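Local coordinates for protein isomerase prhC (Penicillium brasilianum, PDB 5X9J) that acts as a homodimeric isomerase of the trt14 family in the fungal biosynthesis of paraherquonin, a hexacyclic meroterpenoid, at residues 149-152 and 153-157. Sequence-based numbering, arbitrary orientation.
Sequences DAVR and KQDLM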
# COMPACT_ATOMS: atom_id res chain seq x y z
N ASP B 149 -2.42 -1.43 -6.65
CA ASP B 149 -3.83 -1.79 -6.75
C ASP B 149 -3.91 -3.13 -7.45
O ASP B 149 -3.60 -3.24 -8.64
CB ASP B 149 -4.63 -0.72 -7.48
CG ASP B 149 -6.14 -1.00 -7.45
OD1 ASP B 149 -6.88 -0.12 -6.98
OD2 ASP B 149 -6.56 -2.09 -7.89
N ALA B 150 -4.32 -4.16 -6.71
CA ALA B 150 -4.30 -5.51 -7.24
C ALA B 150 -5.37 -5.71 -8.30
O ALA B 150 -5.24 -6.58 -9.16
CB ALA B 150 -4.46 -6.53 -6.11
N VAL B 151 -6.45 -4.93 -8.25
CA VAL B 151 -7.50 -5.08 -9.25
C VAL B 151 -7.05 -4.49 -10.59
O VAL B 151 -7.29 -5.07 -11.65
CB VAL B 151 -8.82 -4.46 -8.76
CG1 VAL B 151 -9.80 -4.26 -9.92
CG2 VAL B 151 -9.46 -5.35 -7.67
N ARG B 152 -6.38 -3.34 -10.56
CA ARG B 152 -5.74 -2.81 -11.77
C ARG B 152 -4.80 -3.84 -12.37
O ARG B 152 -4.83 -4.09 -13.58
CB ARG B 152 -4.98 -1.52 -11.45
CG ARG B 152 -5.87 -0.33 -11.16
CD ARG B 152 -6.53 0.21 -12.43
NE ARG B 152 -7.45 1.31 -12.16
CZ ARG B 152 -7.08 2.58 -12.00
NH1 ARG B 152 -5.80 2.91 -12.07
NH2 ARG B 152 -8.00 3.51 -11.77
N LYS B 153 -3.98 -4.47 -11.54
CA LYS B 153 -3.04 -5.45 -12.07
C LYS B 153 -3.76 -6.69 -12.57
O LYS B 153 -3.40 -7.23 -13.63
CB LYS B 153 -2.01 -5.84 -11.02
CG LYS B 153 -0.98 -6.78 -11.61
CD LYS B 153 0.10 -7.14 -10.63
CE LYS B 153 1.29 -7.74 -11.38
NZ LYS B 153 2.13 -8.57 -10.47
N GLN B 154 -4.75 -7.18 -11.83
CA GLN B 154 -5.45 -8.39 -12.28
C GLN B 154 -6.20 -8.13 -13.58
O GLN B 154 -6.27 -9.02 -14.44
CB GLN B 154 -6.41 -8.90 -11.20
CG GLN B 154 -7.03 -10.25 -11.57
CD GLN B 154 -5.95 -11.34 -11.87
OE1 GLN B 154 -5.01 -11.53 -11.10
NE2 GLN B 154 -6.10 -12.03 -13.01
N ASP B 155 -6.78 -6.94 -13.74
CA ASP B 155 -7.46 -6.59 -14.98
C ASP B 155 -6.48 -6.58 -16.15
O ASP B 155 -6.80 -7.06 -17.24
CB ASP B 155 -8.15 -5.23 -14.86
CG ASP B 155 -9.42 -5.26 -14.01
OD1 ASP B 155 -9.95 -6.37 -13.74
OD2 ASP B 155 -9.91 -4.17 -13.63
N LEU B 156 -5.28 -6.04 -15.94
CA LEU B 156 -4.25 -6.10 -16.98
C LEU B 156 -3.92 -7.54 -17.33
O LEU B 156 -3.88 -7.91 -18.51
CB LEU B 156 -2.99 -5.36 -16.53
CG LEU B 156 -1.80 -5.54 -17.49
CD1 LEU B 156 -2.10 -4.96 -18.89
CD2 LEU B 156 -0.54 -4.91 -16.93
N MET B 157 -3.70 -8.38 -16.31
CA MET B 157 -3.38 -9.79 -16.56
C MET B 157 -4.49 -10.48 -17.33
O MET B 157 -4.22 -11.32 -18.20
CB MET B 157 -3.11 -10.52 -15.25
CG MET B 157 -1.92 -9.98 -14.48
SD MET B 157 -0.42 -10.06 -15.48
CE MET B 157 -0.34 -11.83 -15.74
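Val151 and Asp155, one turn apart at the start of helix 150-162, lie side by side and point the same way. Take Asp155 from its root: CB sits 3.3 Å from Val151 O, the carbonyl that also accepts Asp155 N at 2.9 Å. With CG anti to its own carbonyl carbon (chi1 -74°), the carboxylate turns back along the first turn. CG then comes within 3.2 Å of Val151 O. At the tip OD1 and OD2 lie 3.6 and 3.4 Å from Val151 O, acceptor against acceptor and so not bonded, while OD2 meets the methyl CG1 of Val151 at 3.7 Å in a van der Waals contact.

The turn itself is held by i to i+4 backbone bonds, among them Gln154 N to Ala150 O (2.8 Å) and Lys153 N to Asp149 O. Asp149 is the N-cap: its OD2 takes Arg152 N at 3.0 Å, a nearly straight bond (166°) arriving from above the carboxylate plane, and a weak one from Val151 N. Ser65 OG of the second subunit is also hydrogen-bonded to OD2, so the cap lies at the dimer interface, where Ala150 packs on Val151 of that subunit.

Arg152, which also packs on Pro64 of the second subunit, gives a hydrogen bond from NH1 to Glu125 O of its own chain. Lys153 makes a cation-pi contact with Phe66 and touches helix 167-173 at Cys173, while Leu156 touches Tyr124 of strand 124-134 and Trp83 of helix 73-86.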